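Local coordinates for protein GTP cyclohydrolase 1 type 2 homolog (PDB 2YYB) that belongs to the NIF3 family of GTP cyclohydrolase 1 type 2 homologues and probably binds divalent metal ions, its cellular function being unestablished, at residues I206-H210 with Y211-T215; V76-H79 with K80-E84; Y9-Y13 with L14-D18. All blocks are in the same frame, centred on the assembly; numbering follows the deposited sequence.

Contact 1. Residues I206-H210 with Y211-T215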
ATOM      1  N   ILE A 206      -1.328 -25.106  25.924  1.00 36.49           N
ATOM      2  CA  ILE A 206      -0.769 -24.788  27.241  1.00 37.90           C
ATOM      3  C   ILE A 206      -0.095 -23.416  27.149  1.00 37.58           C
ATOM      4  O   ILE A 206       0.788 -23.210  26.305  1.00 36.64           O
ATOM      5  CB  ILE A 206       0.336 -25.803  27.694  1.00 39.48           C
ATOM      6  CG1 ILE A 206      -0.205 -27.232  27.750  1.00 39.96           C
ATOM      7  CG2 ILE A 206       0.874 -25.395  29.068  1.00 37.52           C
ATOM      8  CD1 ILE A 206      -1.134 -27.475  28.899  1.00 43.43           C
ATOM      9  N   TYR A 207      -0.512 -22.490  28.010  1.00 37.15           N
ATOM     10  CA  TYR A 207       0.062 -21.133  28.057  1.00 37.53           C
ATOM     11  C   TYR A 207       1.003 -21.066  29.254  1.00 36.40           C
ATOM     12  O   TYR A 207       0.553 -21.067  30.395  1.00 34.93           O
ATOM     13  CB  TYR A 207      -1.049 -20.075  28.196  1.00 36.97           C
ATOM     14  CG  TYR A 207      -1.917 -19.998  26.969  1.00 38.62           C
ATOM     15  CD1 TYR A 207      -1.386 -19.575  25.751  1.00 38.68           C
ATOM     16  CD2 TYR A 207      -3.250 -20.426  26.995  1.00 39.67           C
ATOM     17  CE1 TYR A 207      -2.154 -19.587  24.585  1.00 38.94           C
ATOM     18  CE2 TYR A 207      -4.029 -20.438  25.824  1.00 37.56           C
ATOM     19  CZ  TYR A 207      -3.467 -20.022  24.630  1.00 38.07           C
ATOM     20  OH  TYR A 207      -4.188 -20.067  23.467  1.00 38.32           O
ATOM     21  N   ALA A 208       2.307 -21.010  28.991  1.00 36.39           N
ATOM     22  CA  ALA A 208       3.288 -20.988  30.072  1.00 36.44           C
ATOM     23  C   ALA A 208       3.925 -19.633  30.410  1.00 36.68           C
ATOM     24  O   ALA A 208       4.934 -19.577  31.124  1.00 37.07           O
ATOM     25  CB  ALA A 208       4.369 -22.022  29.785  1.00 36.39           C
ATOM     26  N   GLY A 209       3.335 -18.550  29.908  1.00 36.40           N
ATOM     27  CA  GLY A 209       3.851 -17.220  30.188  1.00 36.61           C
ATOM     28  C   GLY A 209       4.702 -16.658  29.068  1.00 38.02           C
ATOM     29  O   GLY A 209       5.505 -17.379  28.489  1.00 38.87           O
ATOM     30  N   HIS A 210       4.525 -15.381  28.743  1.00 38.32           N
ATOM     31  CA  HIS A 210       5.321 -14.773  27.684  1.00 40.28           C
ATOM     32  C   HIS A 210       6.761 -14.627  28.192  1.00 39.75           C
ATOM     33  O   HIS A 210       7.720 -14.936  27.483  1.00 39.83           O
ATOM     34  CB  HIS A 210       4.745 -13.405  27.304  1.00 42.31           C
ATOM     35  CG  HIS A 210       5.213 -12.893  25.977  1.00 43.81           C
ATOM     36  ND1 HIS A 210       6.544 -12.848  25.619  1.00 45.86           N
ATOM     37  CD2 HIS A 210       4.526 -12.364  24.936  1.00 45.25           C
ATOM     38  CE1 HIS A 210       6.655 -12.310  24.416  1.00 47.30           C
ATOM     39  NE2 HIS A 210       5.445 -12.009  23.979  1.00 46.67           N
ATOM     40  N   TYR A 211       6.906 -14.167  29.429  1.00 39.45           N
ATOM     41  CA  TYR A 211       8.234 -14.011  30.019  1.00 40.47           C
ATOM     42  C   TYR A 211       8.905 -15.358  30.254  1.00 40.18           C
ATOM     43  O   TYR A 211      10.019 -15.597  29.800  1.00 40.70           O
ATOM     44  CB  TYR A 211       8.147 -13.290  31.359  1.00 38.35           C
ATOM     45  CG  TYR A 211       9.481 -13.067  32.038  1.00 38.60           C
ATOM     46  CD1 TYR A 211      10.310 -12.009  31.663  1.00 40.21           C
ATOM     47  CD2 TYR A 211       9.898 -13.882  33.089  1.00 38.84           C
ATOM     48  CE1 TYR A 211      11.511 -11.762  32.317  1.00 37.42           C
ATOM     49  CE2 TYR A 211      11.104 -13.643  33.754  1.00 38.29           C
ATOM     50  CZ  TYR A 211      11.905 -12.580  33.359  1.00 38.84           C
ATOM     51  OH  TYR A 211      13.113 -12.351  33.983  1.00 39.66           O
ATOM     52  N   ASP A 212       8.211 -16.233  30.969  1.00 40.50           N
ATOM     53  CA  ASP A 212       8.754 -17.536  31.305  1.00 41.64           C
ATOM     54  C   ASP A 212       9.128 -18.442  30.150  1.00 43.23           C
ATOM     55  O   ASP A 212       9.898 -19.385  30.350  1.00 44.29           O
ATOM     56  CB  ASP A 212       7.817 -18.284  32.250  1.00 41.18           C
ATOM     57  CG  ASP A 212       7.739 -17.632  33.605  1.00 41.67           C
ATOM     58  OD1 ASP A 212       8.793 -17.161  34.077  1.00 42.35           O
ATOM     59  OD2 ASP A 212       6.639 -17.590  34.197  1.00 42.16           O
ATOM     60  N   THR A 213       8.615 -18.176  28.952  1.00 42.59           N
ATOM     61  CA  THR A 213       8.967 -19.029  27.821  1.00 41.05           C
ATOM     62  C   THR A 213      10.060 -18.397  26.955  1.00 41.88           C
ATOM     63  O   THR A 213      10.788 -19.118  26.269  1.00 42.47           O
ATOM     64  CB  THR A 213       7.717 -19.400  26.914  1.00 39.47           C
ATOM     65  OG1 THR A 213       7.221 -18.235  26.243  1.00 36.81           O
ATOM     66  CG2 THR A 213       6.593 -20.027  27.755  1.00 36.48           C
ATOM     67  N   GLU A 214      10.180 -17.064  26.971  1.00 42.09           N
ATOM     68  CA  GLU A 214      11.209 -16.408  26.154  1.00 42.30           C
ATOM     69  C   GLU A 214      12.466 -16.089  27.010  1.00 41.70           C
ATOM     70  O   GLU A 214      13.243 -15.192  26.722  1.00 43.02           O
ATOM     71  CB  GLU A 214      10.622 -15.160  25.412  1.00 43.21           C
ATOM     72  CG  GLU A 214       9.608 -15.506  24.247  1.00 43.71           C
ATOM     73  CD  GLU A 214       9.312 -14.347  23.259  1.00 46.99           C
ATOM     74  OE1 GLU A 214       8.969 -13.234  23.728  1.00 45.16           O
ATOM     75  OE2 GLU A 214       9.407 -14.544  22.003  1.00 45.86           O
ATOM     76  N   THR A 215      12.653 -16.903  28.044  1.00 40.39           N
ATOM     77  CA  THR A 215      13.766 -16.838  28.996  1.00 39.20           C
ATOM     78  C   THR A 215      14.922 -17.728  28.509  1.00 41.11           C
ATOM     79  O   THR A 215      16.094 -17.490  28.805  1.00 41.41           O
ATOM     80  CB  THR A 215      13.307 -17.405  30.375  1.00 37.07           C
ATOM     81  OG1 THR A 215      13.552 -16.458  31.401  1.00 35.25           O
ATOM     82  CG2 THR A 215      14.039 -18.691  30.714  1.00 35.05           C
TER

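Contact 2. Residues V76-H79 with K80-E84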
ATOM      1  N   VAL A  76      12.683  11.200  24.901  1.00 32.46           N
ATOM      2  CA  VAL A  76      12.086  11.971  25.971  1.00 32.44           C
ATOM      3  C   VAL A  76      11.629  11.025  27.068  1.00 31.83           C
ATOM      4  O   VAL A  76      11.534   9.820  26.840  1.00 31.82           O
ATOM      5  CB  VAL A  76      10.872  12.751  25.416  1.00 33.99           C
ATOM      6  CG1 VAL A  76      10.101  13.395  26.543  1.00 36.36           C
ATOM      7  CG2 VAL A  76      11.346  13.812  24.409  1.00 31.75           C
ATOM      8  N   GLY A  77      11.375  11.567  28.256  1.00 30.85           N
ATOM      9  CA  GLY A  77      10.900  10.769  29.376  1.00 31.38           C
ATOM     10  C   GLY A  77      11.624   9.465  29.708  1.00 33.78           C
ATOM     11  O   GLY A  77      12.853   9.427  29.948  1.00 34.38           O
ATOM     12  N   HIS A  78      10.866   8.375  29.731  1.00 32.73           N
ATOM     13  CA  HIS A  78      11.466   7.099  30.058  1.00 32.99           C
ATOM     14  C   HIS A  78      12.434   6.601  28.983  1.00 32.55           C
ATOM     15  O   HIS A  78      13.304   5.787  29.269  1.00 31.59           O
ATOM     16  CB  HIS A  78      10.387   6.055  30.366  1.00 32.37           C
ATOM     17  CG  HIS A  78       9.732   5.472  29.156  1.00 34.11           C
ATOM     18  ND1 HIS A  78       8.763   6.139  28.441  1.00 34.50           N
ATOM     19  CD2 HIS A  78       9.875   4.260  28.565  1.00 34.72           C
ATOM     20  CE1 HIS A  78       8.329   5.358  27.465  1.00 37.11           C
ATOM     21  NE2 HIS A  78       8.988   4.212  27.519  1.00 36.27           N
ATOM     22  N   HIS A  79      12.299   7.095  27.754  1.00 31.65           N
ATOM     23  CA  HIS A  79      13.219   6.688  26.694  1.00 31.28           C
ATOM     24  C   HIS A  79      14.593   7.314  26.942  1.00 31.51           C
ATOM     25  O   HIS A  79      15.637   6.710  26.673  1.00 31.34           O
ATOM     26  CB  HIS A  79      12.715   7.146  25.337  1.00 29.97           C
ATOM     27  CG  HIS A  79      11.397   6.564  24.966  1.00 30.45           C
ATOM     28  ND1 HIS A  79      10.286   7.341  24.722  1.00 29.46           N
ATOM     29  CD2 HIS A  79      11.006   5.280  24.800  1.00 29.70           C
ATOM     30  CE1 HIS A  79       9.267   6.559  24.419  1.00 30.98           C
ATOM     31  NE2 HIS A  79       9.676   5.305  24.460  1.00 29.77           N
ATOM     32  N   LYS A  80      14.583   8.538  27.457  1.00 30.31           N
ATOM     33  CA  LYS A  80      15.819   9.202  27.732  1.00 29.76           C
ATOM     34  C   LYS A  80      16.516   8.546  28.903  1.00 30.81           C
ATOM     35  O   LYS A  80      17.720   8.275  28.825  1.00 32.10           O
ATOM     36  CB  LYS A  80      15.599  10.659  28.059  1.00 28.94           C
ATOM     37  CG  LYS A  80      16.901  11.392  28.119  1.00 27.66           C
ATOM     38  CD  LYS A  80      16.830  12.523  29.073  1.00 27.62           C
ATOM     39  CE  LYS A  80      18.155  13.227  29.184  1.00 25.06           C
ATOM     40  NZ  LYS A  80      18.039  14.137  30.323  1.00 28.15           N
ATOM     41  N   ARG A  81      15.776   8.289  29.982  1.00 30.21           N
ATOM     42  CA  ARG A  81      16.380   7.671  31.166  1.00 30.57           C
ATOM     43  C   ARG A  81      17.042   6.343  30.847  1.00 30.54           C
ATOM     44  O   ARG A  81      18.118   6.040  31.382  1.00 31.69           O
ATOM     45  CB  ARG A  81      15.358   7.495  32.297  1.00 30.27           C
ATOM     46  CG  ARG A  81      14.954   8.823  32.956  1.00 32.45           C
ATOM     47  CD  ARG A  81      14.196   8.624  34.249  1.00 33.45           C
ATOM     48  NE  ARG A  81      12.945   7.918  34.023  1.00 36.17           N
ATOM     49  CZ  ARG A  81      11.860   8.479  33.502  1.00 39.67           C
ATOM     50  NH1 ARG A  81      11.870   9.769  33.161  1.00 40.10           N
ATOM     51  NH2 ARG A  81      10.768   7.745  33.299  1.00 39.55           N
ATOM     52  N   ARG A  82      16.431   5.565  29.957  1.00 28.80           N
ATOM     53  CA  ARG A  82      17.008   4.282  29.589  1.00 28.82           C
ATOM     54  C   ARG A  82      18.404   4.457  28.975  1.00 30.07           C
ATOM     55  O   ARG A  82      19.365   3.755  29.352  1.00 27.92           O
ATOM     56  CB  ARG A  82      16.094   3.549  28.609  1.00 27.54           C
ATOM     57  CG  ARG A  82      14.849   2.971  29.233  1.00 24.66           C
ATOM     58  CD  ARG A  82      13.912   2.513  28.153  1.00 24.65           C
ATOM     59  NE  ARG A  82      12.761   1.810  28.705  1.00 26.48           N
ATOM     60  CZ  ARG A  82      11.903   1.090  27.983  1.00 27.36           C
ATOM     61  NH1 ARG A  82      12.066   0.979  26.676  1.00 23.41           N
ATOM     62  NH2 ARG A  82      10.880   0.484  28.573  1.00 28.18           N
ATOM     63  N   LEU A  83      18.505   5.396  28.034  1.00 29.71           N
ATOM     64  CA  LEU A  83      19.764   5.671  27.371  1.00 30.15           C
ATOM     65  C   LEU A  83      20.826   6.233  28.318  1.00 30.17           C
ATOM     66  O   LEU A  83      22.006   5.909  28.191  1.00 30.51           O
ATOM     67  CB  LEU A  83      19.544   6.637  26.207  1.00 31.23           C
ATOM     68  CG  LEU A  83      18.614   6.128  25.123  1.00 32.26           C
ATOM     69  CD1 LEU A  83      18.610   7.120  23.978  1.00 31.86           C
ATOM     70  CD2 LEU A  83      19.079   4.756  24.652  1.00 31.31           C
ATOM     71  N   GLU A  84      20.420   7.079  29.258  1.00 29.91           N
ATOM     72  CA  GLU A  84      21.376   7.641  30.205  1.00 30.04           C
ATOM     73  C   GLU A  84      22.052   6.503  30.963  1.00 29.33           C
ATOM     74  O   GLU A  84      23.263   6.536  31.196  1.00 30.61           O
ATOM     75  CB  GLU A  84      20.679   8.592  31.192  1.00 30.66           C
ATOM     76  CG  GLU A  84      20.253   9.896  30.574  1.00 36.82           C
ATOM     77  CD  GLU A  84      19.551  10.825  31.546  1.00 41.28           C
ATOM     78  OE1 GLU A  84      18.490  10.430  32.099  1.00 44.34           O
ATOM     79  OE2 GLU A  84      20.054  11.958  31.757  1.00 41.95           O
TER

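Contact 3. Residues Y9-Y13 with L14-D18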
ATOM      1  N   TYR A   9      30.071 -11.640  14.869  1.00 43.36           N
ATOM      2  CA  TYR A   9      29.816 -13.049  15.106  1.00 44.18           C
ATOM      3  C   TYR A   9      28.328 -13.287  15.326  1.00 45.30           C
ATOM      4  O   TYR A   9      27.720 -14.104  14.630  1.00 46.83           O
ATOM      5  CB  TYR A   9      30.574 -13.546  16.327  1.00 43.47           C
ATOM      6  CG  TYR A   9      30.257 -14.988  16.673  1.00 45.24           C
ATOM      7  CD1 TYR A   9      30.739 -16.046  15.879  1.00 45.91           C
ATOM      8  CD2 TYR A   9      29.496 -15.306  17.803  1.00 43.82           C
ATOM      9  CE1 TYR A   9      30.474 -17.391  16.213  1.00 43.20           C
ATOM     10  CE2 TYR A   9      29.228 -16.640  18.138  1.00 43.89           C
ATOM     11  CZ  TYR A   9      29.722 -17.673  17.341  1.00 44.41           C
ATOM     12  OH  TYR A   9      29.471 -18.980  17.688  1.00 44.93           O
ATOM     13  N   LEU A  10      27.741 -12.572  16.287  1.00 44.45           N
ATOM     14  CA  LEU A  10      26.320 -12.730  16.588  1.00 43.09           C
ATOM     15  C   LEU A  10      25.412 -12.549  15.381  1.00 42.69           C
ATOM     16  O   LEU A  10      24.503 -13.348  15.164  1.00 42.44           O
ATOM     17  CB  LEU A  10      25.909 -11.780  17.705  1.00 42.17           C
ATOM     18  CG  LEU A  10      26.527 -12.204  19.039  1.00 41.93           C
ATOM     19  CD1 LEU A  10      26.132 -11.228  20.142  1.00 41.22           C
ATOM     20  CD2 LEU A  10      26.054 -13.610  19.367  1.00 41.16           C
ATOM     21  N   ASP A  11      25.652 -11.516  14.587  1.00 41.94           N
ATOM     22  CA  ASP A  11      24.827 -11.305  13.410  1.00 42.29           C
ATOM     23  C   ASP A  11      24.965 -12.534  12.505  1.00 43.92           C
ATOM     24  O   ASP A  11      24.009 -12.961  11.847  1.00 45.41           O
ATOM     25  CB  ASP A  11      25.278 -10.052  12.663  1.00 39.80           C
ATOM     26  CG  ASP A  11      25.042  -8.775  13.459  1.00 39.82           C
ATOM     27  OD1 ASP A  11      25.627  -7.742  13.093  1.00 36.33           O
ATOM     28  OD2 ASP A  11      24.265  -8.794  14.441  1.00 41.32           O
ATOM     29  N   ALA A  12      26.160 -13.110  12.493  1.00 44.47           N
ATOM     30  CA  ALA A  12      26.429 -14.278  11.666  1.00 45.75           C
ATOM     31  C   ALA A  12      25.744 -15.519  12.214  1.00 46.43           C
ATOM     32  O   ALA A  12      24.967 -16.174  11.512  1.00 47.53           O
ATOM     33  CB  ALA A  12      27.923 -14.515  11.585  1.00 46.89           C
ATOM     34  N   TYR A  13      26.041 -15.822  13.474  1.00 45.53           N
ATOM     35  CA  TYR A  13      25.509 -16.984  14.165  1.00 45.84           C
ATOM     36  C   TYR A  13      24.001 -17.048  14.170  1.00 47.78           C
ATOM     37  O   TYR A  13      23.429 -18.123  14.028  1.00 50.49           O
ATOM     38  CB  TYR A  13      26.021 -17.006  15.606  1.00 45.31           C
ATOM     39  CG  TYR A  13      25.597 -18.213  16.408  1.00 44.02           C
ATOM     40  CD1 TYR A  13      26.036 -19.498  16.075  1.00 44.76           C
ATOM     41  CD2 TYR A  13      24.767 -18.070  17.511  1.00 43.84           C
ATOM     42  CE1 TYR A  13      25.657 -20.610  16.832  1.00 45.35           C
ATOM     43  CE2 TYR A  13      24.380 -19.165  18.276  1.00 44.66           C
ATOM     44  CZ  TYR A  13      24.824 -20.434  17.937  1.00 46.52           C
ATOM     45  OH  TYR A  13      24.439 -21.510  18.717  1.00 48.18           O
ATOM     46  N   LEU A  14      23.356 -15.900  14.352  1.00 48.97           N
ATOM     47  CA  LEU A  14      21.901 -15.833  14.389  1.00 47.78           C
ATOM     48  C   LEU A  14      21.385 -15.557  12.987  1.00 48.97           C
ATOM     49  O   LEU A  14      20.188 -15.636  12.731  1.00 48.45           O
ATOM     50  CB  LEU A  14      21.462 -14.722  15.346  1.00 45.80           C
ATOM     51  CG  LEU A  14      22.034 -14.840  16.765  1.00 45.14           C
ATOM     52  CD1 LEU A  14      21.773 -13.562  17.539  1.00 44.26           C
ATOM     53  CD2 LEU A  14      21.412 -16.029  17.476  1.00 44.03           C
ATOM     54  N   ARG A  15      22.313 -15.261  12.079  1.00 50.86           N
ATOM     55  CA  ARG A  15      21.994 -14.938  10.693  1.00 53.20           C
ATOM     56  C   ARG A  15      20.718 -14.108  10.617  1.00 53.20           C
ATOM     57  O   ARG A  15      19.710 -14.524  10.065  1.00 53.14           O
ATOM     58  CB  ARG A  15      21.889 -16.212   9.837  1.00 54.84           C
ATOM     59  CG  ARG A  15      21.121 -17.359  10.451  1.00 56.65           C
ATOM     60  CD  ARG A  15      21.528 -18.682   9.813  1.00 58.09           C
ATOM     61  NE  ARG A  15      21.244 -19.799  10.711  1.00 61.22           N
ATOM     62  CZ  ARG A  15      21.846 -20.988  10.660  1.00 62.99           C
ATOM     63  NH1 ARG A  15      22.780 -21.235   9.742  1.00 63.76           N
ATOM     64  NH2 ARG A  15      21.529 -21.928  11.548  1.00 62.69           N
ATOM     65  N   ILE A  16      20.801 -12.913  11.180  1.00 53.78           N
ATOM     66  CA  ILE A  16      19.687 -11.988  11.230  1.00 54.41           C
ATOM     67  C   ILE A  16      19.261 -11.456   9.871  1.00 55.42           C
ATOM     68  O   ILE A  16      18.269 -10.732   9.769  1.00 55.99           O
ATOM     69  CB  ILE A  16      20.032 -10.795  12.143  1.00 53.76           C
ATOM     70  CG1 ILE A  16      21.210 -10.008  11.551  1.00 51.35           C
ATOM     71  CG2 ILE A  16      20.386 -11.309  13.536  1.00 52.34           C
ATOM     72  CD1 ILE A  16      21.489  -8.688  12.241  1.00 48.17           C
ATOM     73  N   GLN A  17      20.005 -11.796   8.825  1.00 56.72           N
ATOM     74  CA  GLN A  17      19.650 -11.323   7.487  1.00 58.58           C
ATOM     75  C   GLN A  17      18.507 -12.165   6.916  1.00 59.23           C
ATOM     76  O   GLN A  17      17.857 -11.781   5.941  1.00 59.72           O
ATOM     77  CB  GLN A  17      20.861 -11.371   6.546  1.00 57.94           C
ATOM     78  CG  GLN A  17      21.438 -12.763   6.321  1.00 60.43           C
ATOM     79  CD  GLN A  17      22.258 -13.277   7.501  1.00 60.67           C
ATOM     80  OE1 GLN A  17      22.700 -14.428   7.505  1.00 60.12           O
ATOM     81  NE2 GLN A  17      22.468 -12.423   8.504  1.00 60.72           N
ATOM     82  N   ASP A  18      18.261 -13.306   7.548  1.00 59.51           N
ATOM     83  CA  ASP A  18      17.205 -14.211   7.125  1.00 60.33           C
ATOM     84  C   ASP A  18      15.816 -13.809   7.615  1.00 61.32           C
ATOM     85  O   ASP A  18      14.819 -14.404   7.207  1.00 60.90           O
ATOM     86  CB  ASP A  18      17.509 -15.627   7.613  1.00 59.48           C
ATOM     87  CG  ASP A  18      18.653 -16.272   6.861  1.00 58.95           C
ATOM     88  OD1 ASP A  18      18.976 -17.430   7.190  1.00 57.64           O
ATOM     89  OD2 ASP A  18      19.222 -15.631   5.949  1.00 58.49           O
TER

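Contact 1. Residues I206-H210 with Y211-T215
Gly209 O takes two hydrogen bonds from Thr213, one from OG1 at 3.0 Å and a weak one from the backbone N at 3.2 Å, at the start of the short helix 210-213 that follows strand 204-207. This strand-to-helix turn carries His210 and Glu214, both predicted ligands of a divalent metal in this NIF3-family protein. The hydroxyl approaches Gly209 O in the carbonyl plane. With chi1 at 67°, Thr213 OG1 lies between its own backbone N and carbonyl carbon, a rotation that aims the hydroxyl back down the helix at that oxygen; Gly171 N also bonds to it. One residue on, Glu214 N donates to His210 O at 3.3 Å with a 144° angle at the hydrogen, fixing the backbones of the two predicted ligands one helical turn apart. Their side chains come together in a way the model leaves doubtful in detail. The Glu214 carboxylate makes weak hydrogen bonds to His64 and His65 and lies close to Asp101, a pairing of two acidic groups that a bound cation would probably relieve. From a second subunit, the ring of His192 stacks on that of His210. On the strand side, Asp212 CB lies 3.4 Å from Ala208 O, and the methyl CG2 of Thr213 rests 3.6 Å from Ala208 CB.

Contact 2. Residues V76-H79 with K80-E84
Gly77 O accepts Arg81 N at 3.1 Å, an almost straight bond (168°) in the carbonyl plane and one of the i to i+4 bonds in the first part of helix 77-88. His78 O takes Arg82 N at 3.2 Å, and Leu83 N reaches His79 O more weakly. Lys80 N is shared between Val76 O and Gly77 O, both bonds weak. The arginine side chains make a second group of contacts. Arg82 runs extended beside His78, and CD2 of His78 sits over one face of the guanidinium, 3.8 Å from Arg82 CZ. The two planes stand at 90°, and the histidine turns its edge to the flat side of the guanidinium. Arg82 NE is held in a salt bridge by Glu200 of a second subunit. Arg81 bends instead at chi3 (-62°), which folds its guanidinium back so that one face covers the backbone of Gly77 and His78, with NH2 3.4 Å from His78 CA. A further charge pair runs along the helix one turn apart: Lys80 NZ to Glu84 OE2, a weak salt-bridge bond at 3.3 Å. Leu83 CG lies 3.4 Å from the carbonyl His79 O, while its side chain packs on Leu83 of a third subunit. The whole is the N-terminal part of the helix in the beta-alpha-beta unit formed by strand 60-63, helix 77-88 and strand 92-95.

Contact 3. Residues Y9-Y13 with L14-D18
Asp11 O accepts Ile16 N at 3.3 Å, and Ala12 O accepts Arg15 N at 2.9 Å; together these bonds make the Schellman motif that ends helix 3-13, with Arg15 at positive phi as its C-prime residue. The two bonds differ in form. Ile16 N lies in the plane of the Asp11 carbonyl, whereas Arg15 N stands 72° out of the plane of its acceptor and so uses no lone pair. Just before the turn, Leu14 N still makes the regular helical bond to Leu10 O at 2.9 Å. Apolar and mixed contacts flank this helix end. Ile16 reaches back across the turn: CG1 lies between backbone N and carbonyl carbon (chi1 64°), and its terminal CD1 touches the Asp11 carboxylate, 3.5 Å from OD2. That oxygen is hydrogen-bonded to Tyr94 OH, which ties the end of the helix to strand 92-95. Leu14, buried against Tyr94 and Ala96, turns its CG to within 3.3 Å of Leu10 O. As for charge, the Arg15 chain extends from CG to NE, and Arg15 NH2 forms a salt bridge with Glu104. Aromatic packing completes the set: the Tyr13 ring stacks on that of His224 in helix 216-229, and Tyr13 CD2 lies 3.9 Å from Leu14 CD2.

Along the chain the order is contact 3, contact 2, contact 1, all within the NIF3-family region. Contact 3 ends helix 3-13, contact 2 opens helix 77-88, and contact 1 leads from strand 204-207 of the four-stranded sheet into helix 210-213. Strand 92-95 of the five-stranded sheet links the first two: contact 3 packs on it, and helix 77-88 precedes it. Centres of contacts 1 and 3 are about 24 Å apart; contact 2 lies about 28 Å from each. None touches another. Contact 1 supplies predicted metal ligands and also meets a second subunit, contact 2 meets two other subunits, and contact 3 is touched by no other chain of the six-chain assembly.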